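Local coordinates for aminoglycoside N(3)-acetyltransferase (Enterobacter cloacae, PDB 6NP3), which transfers an acetyl group from acetyl-CoA to the N3 amine of 2-deoxystreptamine antibiotics such as gentamicin, and so probably confers resistance to them, at residues V60-S65 and P85-D90; S65-T70 and H116-M121; D74-A79 and T186-L191; P109-S114 and A122-D127. All coordinates share one frame; numbering follows the deposited sequence. Where two conformers were deposited one is given.

Contact 1: residues V60-S65 and P85-D90; sequences VSWRDS and PAFDPD
Trp-62 and Phe-87 meet as an edge-to-face aromatic pair, with the phenyl edge directed at the indole face. Phe-87 CB already lies over the six-membered ring of Trp-62, 4.1 Å from the centroid and 21° off the normal, a CH-pi contact. From there CG stands anti to the backbone N (chi1 179°), which carries the ring along the indole from its benzo end toward its root. CD1 then comes down over Trp-62 CD2, at 3.6 Å, on the side of CE3. CE1 reaches back as far as Trp-62 CG and CB, both at 4.1 Å. The two side chains thus run past each other in opposite directions, with ring planes at 61° and centroids 5.1 Å apart. Segment 60-65 leaves strand 55-59 of the central sheet and folds into a type I beta turn from Trp-62 to Ser-65, which lays the backbone of Asp-64 and Ser-65 over the other face of the indole. The ring is therefore sandwiched between its own turn and Phe-87. At its far edge, near the ring plane, CH2 meets the carbonyl O of Pro-85 at 3.4 Å, while Pro-85 CG approaches CZ2 at 4.3 Å on the more exposed side. Pro-117 packs against both aromatic side chains, and the backbone of Phe-87 is hydrogen-bonded to that of Pro-190 of strand 184-193.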
loop_
_atom_site.group_PDB
_atom_site.type_symbol
_atom_site.label_atom_id
_atom_site.label_comp_id
_atom_site.label_asym_id
_atom_site.label_seq_id
_atom_site.Cartn_x
_atom_site.Cartn_y
_atom_site.Cartn_z
ATOM N N VAL A 60 1.085 0.913 -5.031
ATOM C CA VAL A 60 0.633 1.564 -6.257
ATOM C C VAL A 60 -0.169 0.646 -7.174
ATOM O O VAL A 60 -0.974 1.130 -7.978
ATOM C CB VAL A 60 1.777 2.250 -7.031
ATOM C CG1 VAL A 60 2.557 3.195 -6.110
ATOM C CG2 VAL A 60 2.743 1.252 -7.655
ATOM N N SER A 61 0.039 -0.659 -7.072
ATOM C CA SER A 61 -0.650 -1.647 -7.924
ATOM C C SER A 61 -0.461 -1.274 -9.400
ATOM O O SER A 61 0.597 -0.773 -9.799
ATOM C CB SER A 61 -2.077 -1.766 -7.444
ATOM O OG SER A 61 -2.801 -2.780 -8.121
ATOM N N TRP A 62 -1.473 -1.562 -10.217
ATOM C CA TRP A 62 -1.371 -1.486 -11.672
ATOM C C TRP A 62 -2.767 -1.197 -12.205
ATOM O O TRP A 62 -3.712 -1.946 -11.921
ATOM C CB TRP A 62 -0.877 -2.820 -12.211
ATOM C CG TRP A 62 -0.749 -2.939 -13.707
ATOM C CD1 TRP A 62 -0.624 -1.936 -14.624
ATOM C CD2 TRP A 62 -0.698 -4.148 -14.435
ATOM N NE1 TRP A 62 -0.507 -2.456 -15.888
ATOM C CE2 TRP A 62 -0.520 -3.815 -15.794
ATOM C CE3 TRP A 62 -0.743 -5.481 -14.069
ATOM C CZ2 TRP A 62 -0.457 -4.768 -16.789
ATOM C CZ3 TRP A 62 -0.659 -6.431 -15.060
ATOM C CH2 TRP A 62 -0.512 -6.070 -16.405
ATOM N N ARG A 63 -2.876 -0.129 -13.002
ATOM C CA ARG A 63 -4.133 0.248 -13.651
ATOM C C ARG A 63 -4.788 -0.925 -14.362
ATOM O O ARG A 63 -6.011 -1.096 -14.300
ATOM C CB ARG A 63 -3.846 1.358 -14.659
ATOM C CG ARG A 63 -5.073 1.921 -15.354
ATOM C CD ARG A 63 -4.656 2.802 -16.520
ATOM N NE ARG A 63 -4.305 2.005 -17.690
ATOM C CZ ARG A 63 -3.928 2.514 -18.857
ATOM N NH1 ARG A 63 -3.825 3.823 -19.009
ATOM N NH2 ARG A 63 -3.636 1.712 -19.867
ATOM N N ASP A 64 -3.987 -1.757 -15.012
ATOM C CA ASP A 64 -4.497 -2.812 -15.882
ATOM C C ASP A 64 -4.279 -4.202 -15.289
ATOM O O ASP A 64 -4.229 -5.198 -16.009
ATOM C CB ASP A 64 -3.900 -2.684 -17.287
ATOM C CG ASP A 64 -4.185 -1.331 -17.917
ATOM O OD1 ASP A 64 -5.317 -0.852 -17.776
ATOM O OD2 ASP A 64 -3.271 -0.749 -18.528
ATOM N N SER A 65 -4.257 -4.312 -13.978
ATOM C CA SER A 65 -4.147 -5.629 -13.388
ATOM C C SER A 65 -5.369 -6.470 -13.770
ATOM O O SER A 65 -6.502 -6.038 -13.536
ATOM C CB SER A 65 -4.103 -5.482 -11.878
ATOM O OG SER A 65 -4.183 -6.770 -11.317
ATOM N N PRO A 85 -1.502 -7.199 -21.799
ATOM C CA PRO A 85 -0.107 -6.758 -21.727
ATOM C C PRO A 85 0.601 -7.379 -20.534
ATOM O O PRO A 85 0.050 -7.449 -19.430
ATOM C CB PRO A 85 -0.224 -5.238 -21.547
ATOM C CG PRO A 85 -1.557 -5.005 -20.973
ATOM C CD PRO A 85 -2.441 -6.087 -21.596
ATOM N N ALA A 86 1.824 -7.840 -20.752
ATOM C CA ALA A 86 2.666 -8.194 -19.617
ATOM C C ALA A 86 2.929 -6.980 -18.732
ATOM O O ALA A 86 3.056 -5.849 -19.213
ATOM C CB ALA A 86 4.006 -8.757 -20.080
ATOM N N PHE A 87 2.973 -7.214 -17.415
ATOM C CA PHE A 87 3.336 -6.159 -16.471
ATOM C C PHE A 87 4.766 -5.712 -16.723
ATOM O O PHE A 87 5.704 -6.507 -16.632
ATOM C CB PHE A 87 3.190 -6.658 -15.036
ATOM C CG PHE A 87 3.575 -5.638 -13.990
ATOM C CD1 PHE A 87 2.813 -4.503 -13.786
ATOM C CD2 PHE A 87 4.678 -5.845 -13.180
ATOM C CE1 PHE A 87 3.149 -3.600 -12.819
ATOM C CE2 PHE A 87 5.009 -4.907 -12.191
ATOM C CZ PHE A 87 4.231 -3.816 -12.031
ATOM N N ASP A 88 4.935 -4.443 -17.043
ATOM C CA ASP A 88 6.261 -3.878 -17.269
ATOM C C ASP A 88 6.469 -2.821 -16.196
ATOM O O ASP A 88 5.820 -1.762 -16.251
ATOM C CB ASP A 88 6.321 -3.247 -18.659
ATOM C CG ASP A 88 7.696 -2.734 -19.002
ATOM O OD1 ASP A 88 8.499 -2.531 -18.062
ATOM O OD2 ASP A 88 7.962 -2.521 -20.206
ATOM N N PRO A 89 7.304 -3.084 -15.177
ATOM C CA PRO A 89 7.367 -2.166 -14.030
ATOM C C PRO A 89 7.794 -0.764 -14.407
ATOM O O PRO A 89 7.408 0.198 -13.729
ATOM C CB PRO A 89 8.384 -2.842 -13.095
ATOM C CG PRO A 89 9.143 -3.806 -13.949
ATOM C CD PRO A 89 8.150 -4.278 -14.969
ATOM N N ASP A 90 8.555 -0.612 -15.495
ATOM C CA ASP A 90 9.020 0.711 -15.886
ATOM C C ASP A 90 7.926 1.550 -16.535
ATOM O O ASP A 90 8.049 2.781 -16.580
ATOM C CB ASP A 90 10.227 0.607 -16.834
ATOM C CG ASP A 90 11.432 -0.067 -16.186
ATOM O OD1 ASP A 90 11.734 0.230 -15.012
ATOM O OD2 ASP A 90 12.098 -0.884 -16.861
#

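Contact 2: residues S65-T70 and H116-M121; sequences SPYEQT and HPDASM. With LLL ((2R,3R,4R,5R)-2-((1S,2S,3R,4S,6R)-4,6-diamino-3-((2R,3R,6S)-3-amino-6-(aminomethyl)-tetrahydro-2H-pyran-2-yloxy)-2-hydr oxycyclohexyloxy)-5-methyl-4-(methylamino)-tetrahydro-2H-pyran-3,5-diol), chain B.
Ser-65 and Asp-118 are joined by one short hydrogen bond, in which Ser-65 OG donates to Asp-118 OD1 over 2.6 Å. The hydroxyl reaches OD1 on its anti side, 20° out of the carboxylate plane; it gets there because OG stands anti to the backbone N (chi1 172°). The bound gentamicin supplies further polar contacts. Its methylamino nitrogen N33 donates to the same OD1 at 2.8 Å, while its hydroxyl O23 donates to OD2 at 2.6 Å, so both oxygens of Asp-118 grip the one sugar ring. A second carboxylate, that of Glu-68 at the start of helix 67-70, accepts from the hydroxyl O43 through OE2 at 2.7 Å.

Packing is the work of Tyr-67. Gentamicin C23 sits over the centre of its ring, 4.0 Å from Tyr-67 CG. Tyr-67 CD2 comes within 3.4 Å of Asp-118 OD2, and ring and carboxylate planes are only 18° apart. Tyr-187 meets the tyrosine ring as well, and Ser-61 OG bonds the backbone O of Asp-118.

This is one wall of the aminoglycoside pocket: an aromatic platform for the sugar, with acidic groups set to receive its amine and hydroxyls. Three bonds converge on the Asp-118 carboxylate, and Ser-65, a second-shell residue, would limit its rotation. Such a buried carboxylate suits a cationic substrate, whose positive charge would probably stabilise it.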
loop_
_atom_site.group_PDB
_atom_site.type_symbol
_atom_site.label_atom_id
_atom_site.label_comp_id
_atom_site.label_asym_id
_atom_site.label_seq_id
_atom_site.Cartn_x
_atom_site.Cartn_y
_atom_site.Cartn_z
ATOM N N SER A 65 -4.257 -4.312 -13.978
ATOM C CA SER A 65 -4.147 -5.629 -13.388
ATOM C C SER A 65 -5.369 -6.470 -13.770
ATOM O O SER A 65 -6.502 -6.038 -13.536
ATOM C CB SER A 65 -4.103 -5.482 -11.878
ATOM O OG SER A 65 -4.183 -6.770 -11.317
ATOM N N PRO A 66 -5.185 -7.675 -14.320
ATOM C CA PRO A 66 -6.313 -8.538 -14.688
ATOM C C PRO A 66 -6.834 -9.382 -13.522
ATOM O O PRO A 66 -7.109 -10.581 -13.670
ATOM C CB PRO A 66 -5.724 -9.405 -15.796
ATOM C CG PRO A 66 -4.302 -9.589 -15.395
ATOM C CD PRO A 66 -3.906 -8.277 -14.734
ATOM N N TYR A 67 -6.999 -8.738 -12.364
ATOM C CA TYR A 67 -7.427 -9.434 -11.157
ATOM C C TYR A 67 -8.831 -9.997 -11.317
ATOM O O TYR A 67 -9.045 -11.208 -11.210
ATOM C CB TYR A 67 -7.334 -8.466 -9.970
ATOM C CG TYR A 67 -7.601 -9.076 -8.629
ATOM C CD1 TYR A 67 -8.890 -9.124 -8.104
ATOM C CD2 TYR A 67 -6.565 -9.578 -7.868
ATOM C CE1 TYR A 67 -9.131 -9.677 -6.848
ATOM C CE2 TYR A 67 -6.792 -10.130 -6.624
ATOM C CZ TYR A 67 -8.075 -10.184 -6.120
ATOM O OH TYR A 67 -8.287 -10.748 -4.866
ATOM N N GLU A 68 -9.813 -9.126 -11.519
ATOM C CA GLU A 68 -11.180 -9.614 -11.645
ATOM C C GLU A 68 -11.323 -10.572 -12.821
ATOM O O GLU A 68 -12.083 -11.546 -12.742
ATOM C CB GLU A 68 -12.137 -8.440 -11.804
ATOM C CG GLU A 68 -12.547 -7.764 -10.497
ATOM C CD GLU A 68 -11.643 -6.618 -10.089
ATOM O OE1 GLU A 68 -10.864 -6.128 -10.927
ATOM O OE2 GLU A 68 -11.715 -6.199 -8.918
ATOM N N GLN A 69 -10.589 -10.327 -13.904
ATOM C CA GLN A 69 -10.731 -11.109 -15.122
ATOM C C GLN A 69 -10.178 -12.513 -14.980
ATOM O O GLN A 69 -10.555 -13.389 -15.763
ATOM C CB GLN A 69 -10.009 -10.384 -16.262
ATOM C CG GLN A 69 -10.607 -9.023 -16.637
ATOM C CD GLN A 69 -10.029 -7.851 -15.854
ATOM O OE1 GLN A 69 -9.447 -8.015 -14.781
ATOM N NE2 GLN A 69 -10.215 -6.647 -16.387
ATOM N N THR A 70 -9.282 -12.751 -14.016
ATOM C CA THR A 70 -8.697 -14.069 -13.823
ATOM C C THR A 70 -9.105 -14.695 -12.493
ATOM O O THR A 70 -8.744 -15.846 -12.229
ATOM C CB THR A 70 -7.171 -14.013 -13.934
ATOM O OG1 THR A 70 -6.647 -13.262 -12.834
ATOM C CG2 THR A 70 -6.745 -13.416 -15.249
ATOM N N HIS A 116 5.402 -7.674 -8.262
ATOM C CA HIS A 116 4.070 -8.261 -8.169
ATOM C C HIS A 116 3.079 -7.350 -8.866
ATOM O O HIS A 116 2.885 -6.208 -8.441
ATOM C CB HIS A 116 3.715 -8.412 -6.705
ATOM C CG HIS A 116 2.533 -9.268 -6.453
ATOM N ND1 HIS A 116 1.289 -9.030 -6.993
ATOM C CD2 HIS A 116 2.412 -10.358 -5.663
ATOM C CE1 HIS A 116 0.457 -9.949 -6.541
ATOM N NE2 HIS A 116 1.112 -10.755 -5.721
ATOM N N PRO A 117 2.468 -7.796 -9.963
ATOM C CA PRO A 117 1.713 -6.832 -10.769
ATOM C C PRO A 117 0.508 -6.253 -10.057
ATOM O O PRO A 117 0.238 -5.058 -10.187
ATOM C CB PRO A 117 1.349 -7.630 -12.029
ATOM C CG PRO A 117 2.389 -8.649 -12.137
ATOM C CD PRO A 117 2.646 -9.064 -10.690
ATOM N N ASP A 118 -0.200 -7.057 -9.271
ATOM C CA ASP A 118 -1.397 -6.581 -8.593
ATOM C C ASP A 118 -1.077 -5.879 -7.284
ATOM O O ASP A 118 -1.757 -4.916 -6.926
ATOM C CB ASP A 118 -2.389 -7.727 -8.359
ATOM C CG ASP A 118 -3.723 -7.226 -7.911
ATOM O OD1 ASP A 118 -4.432 -6.545 -8.702
ATOM O OD2 ASP A 118 -4.075 -7.475 -6.741
ATOM N N ALA A 119 -0.097 -6.383 -6.540
ATOM C CA ALA A 119 0.312 -5.800 -5.268
ATOM C C ALA A 119 1.485 -4.832 -5.400
ATOM O O ALA A 119 2.088 -4.462 -4.389
ATOM C CB ALA A 119 0.671 -6.923 -4.293
ATOM N N SER A 120 1.725 -4.294 -6.579
ATOM C CA SER A 120 2.979 -3.616 -6.824
ATOM C C SER A 120 3.207 -2.444 -5.886
ATOM O O SER A 120 2.327 -1.619 -5.655
ATOM C CB SER A 120 3.023 -3.130 -8.264
ATOM O OG SER A 120 4.299 -2.601 -8.605
ATOM N N MET A 121 4.446 -2.348 -5.411
ATOM C CA MET A 121 4.879 -1.325 -4.472
ATOM C C MET A 121 5.997 -0.486 -5.082
ATOM O O MET A 121 6.915 -1.024 -5.711
ATOM C CB MET A 121 5.434 -1.997 -3.208
ATOM C CG MET A 121 4.473 -2.913 -2.487
ATOM S SD MET A 121 3.325 -2.018 -1.465
ATOM C CE MET A 121 2.152 -3.312 -1.098
HETATM C C11 LLL B . -10.858 -1.865 -1.144
HETATM O O11 LLL B . -9.516 -2.110 -0.647
HETATM C C21 LLL B . -11.198 -0.413 -0.820
HETATM N N21 LLL B . -10.089 0.409 -1.291
HETATM C C31 LLL B . -11.260 -0.214 0.649
HETATM C C41 LLL B . -12.346 -1.118 1.209
HETATM C C51 LLL B . -12.014 -2.554 0.819
HETATM O O51 LLL B . -11.880 -2.672 -0.570
HETATM C C61 LLL B . -13.122 -3.488 1.253
HETATM N N61 LLL B . -12.761 -4.845 0.846
HETATM C C12 LLL B . -6.436 -4.450 -2.324
HETATM N N12 LLL B . -5.547 -5.522 -2.751
HETATM C C22 LLL B . -6.562 -4.403 -0.802
HETATM C C32 LLL B . -7.438 -3.216 -0.452
HETATM N N32 LLL B . -7.563 -3.122 1.005
HETATM C C42 LLL B . -8.848 -3.313 -1.038
HETATM C C52 LLL B . -8.751 -3.507 -2.552
HETATM O O52 LLL B . -10.041 -3.785 -3.045
HETATM C C62 LLL B . -7.829 -4.647 -2.936
HETATM O O62 LLL B . -7.684 -4.643 -4.345
HETATM C C13 LLL B . -7.933 -5.867 -5.038
HETATM C C23 LLL B . -7.032 -5.856 -6.270
HETATM O O23 LLL B . -5.701 -5.658 -5.838
HETATM C C33 LLL B . -7.396 -4.682 -7.197
HETATM N N33 LLL B . -6.592 -4.752 -8.437
HETATM C C43 LLL B . -8.902 -4.762 -7.521
HETATM O O43 LLL B . -9.081 -5.893 -8.350
HETATM C C53 LLL B . -9.723 -4.893 -6.234
HETATM O O53 LLL B . -9.312 -5.982 -5.441
HETATM C C83 LLL B . -9.357 -3.489 -8.247
HETATM C C93 LLL B . -5.892 -3.473 -8.685
#

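Contact 3: residues D74-A79 and T186-L191; sequences DAPPAA and TYSMPL
Pro-76 CD rests against Ser-188 OG at 3.6 Å, and this small patch is the close part of the contact. CD also lies 4.0 Å from Ser-188 CB, while the backbone N of Pro-76 is 3.7 Å from Ser-188 OG. Because the hydroxyl stands anti to its own carbonyl carbon (chi1 -60°), it is held out against the proline. Its polar partner is elsewhere: OG is hydrogen-bonded to Thr-201 OG1 on strand 196-205, the neighbour of strand 184-193 in a two-stranded antiparallel sheet. Trp-199 of that neighbouring strand touches Pro-76 as well, so the proline lies against side chains from both strands.

The packing thins toward Ala-75, whose carbonyl carbon stays 4.1 Å from Ser-188 OG and whose methyl points away from the strand. Asp-74 and Ala-75 are on the solvent side, and beyond Pro-77, which occupies the N-cap position, the chain leaves the sheet to begin helix 78-83.

Between these two segments the contact is van der Waals packing; a backbone hydrogen bond between Gly-72 and Thr-186 ties the loop to the strand. With its hydrogen-bonding need met by Thr-201, the serine can offer an apolar neighbour a compact surface without leaving a buried hydroxyl unpaired.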
loop_
_atom_site.group_PDB
_atom_site.type_symbol
_atom_site.label_atom_id
_atom_site.label_comp_id
_atom_site.label_asym_id
_atom_site.label_seq_id
_atom_site.Cartn_x
_atom_site.Cartn_y
_atom_site.Cartn_z
ATOM N N ASP A 74 -8.425 -21.485 -12.778
ATOM C CA ASP A 74 -7.138 -22.159 -12.632
ATOM C C ASP A 74 -6.131 -21.738 -13.690
ATOM O O ASP A 74 -4.965 -22.132 -13.611
ATOM C CB ASP A 74 -7.323 -23.682 -12.595
ATOM C CG ASP A 74 -8.047 -24.220 -13.804
ATOM O OD1 ASP A 74 -8.097 -23.525 -14.835
ATOM O OD2 ASP A 74 -8.568 -25.352 -13.718
ATOM N N ALA A 75 -6.553 -20.934 -14.658
ATOM C CA ALA A 75 -5.684 -20.413 -15.704
ATOM C C ALA A 75 -6.370 -19.185 -16.260
ATOM O O ALA A 75 -7.595 -19.076 -16.166
ATOM C CB ALA A 75 -5.485 -21.444 -16.823
ATOM N N PRO A 76 -5.624 -18.236 -16.815
ATOM C CA PRO A 76 -6.267 -17.075 -17.430
ATOM C C PRO A 76 -7.190 -17.515 -18.552
ATOM O O PRO A 76 -6.817 -18.370 -19.367
ATOM C CB PRO A 76 -5.093 -16.245 -17.973
ATOM C CG PRO A 76 -3.974 -17.188 -18.091
ATOM C CD PRO A 76 -4.166 -18.239 -17.010
ATOM N N PRO A 77 -8.399 -16.954 -18.630
ATOM C CA PRO A 77 -9.282 -17.280 -19.757
ATOM C C PRO A 77 -8.607 -16.967 -21.082
ATOM O O PRO A 77 -7.798 -16.048 -21.185
ATOM C CB PRO A 77 -10.498 -16.379 -19.531
ATOM C CG PRO A 77 -10.528 -16.166 -18.061
ATOM C CD PRO A 77 -9.066 -16.093 -17.637
ATOM N N ALA A 78 -8.966 -17.744 -22.111
ATOM C CA ALA A 78 -8.215 -17.745 -23.366
ATOM C C ALA A 78 -8.036 -16.353 -23.953
ATOM O O ALA A 78 -6.940 -16.004 -24.407
ATOM C CB ALA A 78 -8.915 -18.648 -24.379
ATOM N N ALA A 79 -9.104 -15.559 -23.979
ATOM C CA ALA A 79 -9.033 -14.241 -24.600
ATOM C C ALA A 79 -8.167 -13.286 -23.795
ATOM O O ALA A 79 -7.484 -12.437 -24.376
ATOM C CB ALA A 79 -10.435 -13.673 -24.773
ATOM N N THR A 186 -7.538 -17.238 -5.954
ATOM C CA THR A 186 -6.637 -17.631 -7.027
ATOM C C THR A 186 -6.782 -16.647 -8.182
ATOM O O THR A 186 -7.898 -16.272 -8.549
ATOM C CB THR A 186 -6.944 -19.067 -7.486
ATOM O OG1 THR A 186 -6.647 -19.989 -6.426
ATOM C CG2 THR A 186 -6.138 -19.436 -8.723
ATOM N N TYR A 187 -5.663 -16.180 -8.719
ATOM C CA TYR A 187 -5.697 -15.274 -9.858
ATOM C C TYR A 187 -4.418 -15.474 -10.651
ATOM O O TYR A 187 -3.507 -16.180 -10.221
ATOM C CB TYR A 187 -5.918 -13.835 -9.412
ATOM C CG TYR A 187 -4.948 -13.312 -8.383
ATOM C CD1 TYR A 187 -3.718 -12.818 -8.758
ATOM C CD2 TYR A 187 -5.281 -13.278 -7.041
ATOM C CE1 TYR A 187 -2.827 -12.310 -7.806
ATOM C CE2 TYR A 187 -4.415 -12.764 -6.096
ATOM C CZ TYR A 187 -3.184 -12.313 -6.485
ATOM O OH TYR A 187 -2.305 -11.789 -5.559
ATOM N N SER A 188 -4.357 -14.830 -11.816
ATOM C CA SER A 188 -3.243 -14.971 -12.733
ATOM C C SER A 188 -2.760 -13.605 -13.161
ATOM O O SER A 188 -3.566 -12.713 -13.437
ATOM C CB SER A 188 -3.674 -15.742 -13.982
ATOM O OG SER A 188 -4.131 -17.044 -13.647
ATOM N N MET A 189 -1.446 -13.466 -13.229
ATOM C CA MET A 189 -0.835 -12.232 -13.677
ATOM C C MET A 189 0.166 -12.515 -14.784
ATOM O O MET A 189 0.893 -13.511 -14.734
ATOM C CB MET A 189 -0.099 -11.541 -12.518
ATOM C CG MET A 189 -1.009 -11.078 -11.384
ATOM S SD MET A 189 -1.957 -9.616 -11.862
ATOM C CE MET A 189 -3.628 -10.104 -11.331
ATOM N N PRO A 190 0.283 -11.605 -15.750
ATOM C CA PRO A 190 1.270 -11.768 -16.827
ATOM C C PRO A 190 2.547 -11.018 -16.489
ATOM O O PRO A 190 2.534 -9.785 -16.350
ATOM C CB PRO A 190 0.542 -11.168 -18.035
ATOM C CG PRO A 190 -0.301 -10.074 -17.451
ATOM C CD PRO A 190 -0.604 -10.456 -15.992
ATOM N N LEU A 191 3.631 -11.762 -16.282
ATOM C CA LEU A 191 4.910 -11.186 -15.881
ATOM C C LEU A 191 5.859 -11.161 -17.072
ATOM O O LEU A 191 5.671 -11.885 -18.052
ATOM C CB LEU A 191 5.562 -12.022 -14.777
ATOM C CG LEU A 191 4.784 -12.375 -13.524
ATOM C CD1 LEU A 191 5.681 -13.127 -12.543
ATOM C CD2 LEU A 191 4.224 -11.139 -12.882
#

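Contact 4: residues P109-S114 and A122-D127; sequences PGCRRS and AAIGPD. Unlike the reference sequence in segment 109-114: Ser-114 (reference Thr).
Cys-111 turns its thiol across the strand pair toward two side chains of the partner, lying 3.7 Å from Ala-122 CB and 3.8 Å from Ile-124 CG1. The sulfur reaches this position with chi1 at -171°, anti to the backbone N. Ile-124 leans in to meet it, CG1 also lying 3.9 Å from Cys-111 CB, and Ile-105 of helix 101-106 touches the same isoleucine. Here the backbones form a beta hairpin at the margin of the mixed sheet, strand 112-113 being outermost. Arg-112 and Ala-123 make its antiparallel hydrogen-bonded pair: Arg-112 N donates to Ala-123 O at 2.8 Å, nearly straight at 171°, and Ala-123 N returns a bond to Arg-112 O at 2.9 Å. Both side chains of this pair point to the face covered by helix 128-132, though the arginine bends at chi2 and its end leads away. Arg-113 and Ala-122, a non-hydrogen-bonded pair, point to the opposite face. Past the strands, a water bridges Gly-110 O, at 2.9 Å, and Gly-125 N.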
loop_
_atom_site.group_PDB
_atom_site.type_symbol
_atom_site.label_atom_id
_atom_site.label_comp_id
_atom_site.label_asym_id
_atom_site.label_seq_id
_atom_site.Cartn_x
_atom_site.Cartn_y
_atom_site.Cartn_z
ATOM N N PRO A 109 11.900 10.249 -10.576
ATOM C CA PRO A 109 13.194 9.701 -10.991
ATOM C C PRO A 109 13.861 8.914 -9.873
ATOM O O PRO A 109 13.956 9.364 -8.737
ATOM C CB PRO A 109 14.001 10.944 -11.377
ATOM C CG PRO A 109 12.975 11.974 -11.691
ATOM C CD PRO A 109 11.831 11.708 -10.748
ATOM N N GLY A 110 14.321 7.726 -10.212
ATOM C CA GLY A 110 14.950 6.847 -9.259
ATOM C C GLY A 110 14.010 5.954 -8.473
ATOM O O GLY A 110 14.496 5.117 -7.706
ATOM N N CYS A 111 12.692 6.137 -8.600
ATOM C CA CYS A 111 11.748 5.261 -7.920
ATOM C C CYS A 111 11.996 3.831 -8.372
ATOM O O CYS A 111 12.226 3.565 -9.556
ATOM C CB CYS A 111 10.314 5.682 -8.239
ATOM S SG CYS A 111 9.106 4.870 -7.276
ATOM N N ARG A 112 11.954 2.903 -7.427
ATOM C CA ARG A 112 11.998 1.493 -7.746
ATOM C C ARG A 112 10.598 0.904 -7.619
ATOM O O ARG A 112 9.758 1.397 -6.861
ATOM C CB ARG A 112 12.959 0.779 -6.804
ATOM C CG ARG A 112 14.357 1.337 -6.827
ATOM C CD ARG A 112 15.034 1.210 -8.182
ATOM N NE ARG A 112 16.464 1.425 -7.997
ATOM C CZ ARG A 112 17.360 0.450 -7.888
ATOM N NH1 ARG A 112 16.991 -0.821 -7.988
ATOM N NH2 ARG A 112 18.635 0.748 -7.702
ATOM N N ARG A 113 10.355 -0.178 -8.353
ATOM C CA ARG A 113 9.018 -0.758 -8.449
ATOM C C ARG A 113 9.070 -2.258 -8.217
ATOM O O ARG A 113 9.912 -2.942 -8.805
ATOM C CB ARG A 113 8.430 -0.487 -9.843
ATOM C CG ARG A 113 7.042 -1.061 -10.138
ATOM C CD ARG A 113 6.032 0.003 -9.967
ATOM N NE ARG A 113 4.637 -0.258 -10.317
ATOM C CZ ARG A 113 4.041 0.140 -11.436
ATOM N NH1 ARG A 113 4.729 0.737 -12.422
ATOM N NH2 ARG A 113 2.722 -0.054 -11.544
ATOM N N SER A 114 8.154 -2.779 -7.399
ATOM C CA SER A 114 8.163 -4.208 -7.129
ATOM C C SER A 114 7.503 -4.987 -8.264
ATOM O O SER A 114 6.687 -4.469 -9.027
ATOM C CB SER A 114 7.529 -4.527 -5.783
ATOM O OG SER A 114 6.111 -4.568 -5.867
ATOM N N ALA A 122 5.957 0.822 -4.825
ATOM C CA ALA A 122 6.948 1.759 -5.328
ATOM C C ALA A 122 7.722 2.309 -4.144
ATOM O O ALA A 122 7.129 2.593 -3.109
ATOM C CB ALA A 122 6.253 2.896 -6.064
ATOM N N ALA A 123 9.039 2.457 -4.299
ATOM C CA ALA A 123 9.849 3.002 -3.231
ATOM C C ALA A 123 10.859 4.000 -3.752
ATOM O O ALA A 123 11.502 3.781 -4.788
ATOM C CB ALA A 123 10.614 1.917 -2.479
ATOM N N ILE A 124 11.047 5.050 -2.965
ATOM C CA ILE A 124 12.022 6.102 -3.233
ATOM C C ILE A 124 12.919 6.205 -2.008
ATOM O O ILE A 124 12.421 6.330 -0.882
ATOM C CB ILE A 124 11.331 7.456 -3.472
ATOM C CG1 ILE A 124 10.467 7.406 -4.731
ATOM C CG2 ILE A 124 12.362 8.568 -3.613
ATOM C CD1 ILE A 124 9.456 8.472 -4.845
ATOM N N GLY A 125 14.230 6.208 -2.221
ATOM C CA GLY A 125 15.194 6.447 -1.168
ATOM C C GLY A 125 16.308 5.430 -1.190
ATOM O O GLY A 125 16.310 4.495 -2.002
ATOM N N PRO A 126 17.290 5.591 -0.306
ATOM C CA PRO A 126 18.476 4.728 -0.375
ATOM C C PRO A 126 18.185 3.261 -0.191
ATOM O O PRO A 126 18.967 2.419 -0.644
ATOM C CB PRO A 126 19.391 5.278 0.722
ATOM C CG PRO A 126 18.975 6.707 0.873
ATOM C CD PRO A 126 17.455 6.683 0.662
ATOM N N ASP A 127 17.108 2.907 0.503
ATOM C CA ASP A 127 16.784 1.511 0.769
ATOM C C ASP A 127 15.720 0.979 -0.180
ATOM O O ASP A 127 15.181 -0.114 0.032
ATOM C CB ASP A 127 16.341 1.350 2.221
ATOM C CG ASP A 127 17.395 1.796 3.209
ATOM O OD1 ASP A 127 18.582 1.485 3.027
ATOM O OD2 ASP A 127 17.053 2.501 4.174
HETATM O O HOH W 1 15.117 5.923 -5.025
#

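Contacts 1 and 2, with centres 7 Å apart, share Ser-65 and form one unit behind the gentamicin site, where Pro-117 CB packs 3.6 Å from Phe-87 CG. Contact 2 holds the antibiotic directly; contact 1 reaches it through Ser-61, while the Trp-62 side chain stays about 6 Å away. Contact 3 backs this unit from strand 184-193, where Ser-188 N is 3.0 Å from Thr-70 OG1, yet the Ser-188 side chain is about 13 Å from the ligand. Contact 4 meets contact 1 through Arg-113, whose NH2 is 2.8 Å from Ser-61 O, and contact 2 through Ser-114 N, 2.7 Å from Met-121 O. Contacts 3 and 4 do not touch, their centres being 28 Å apart.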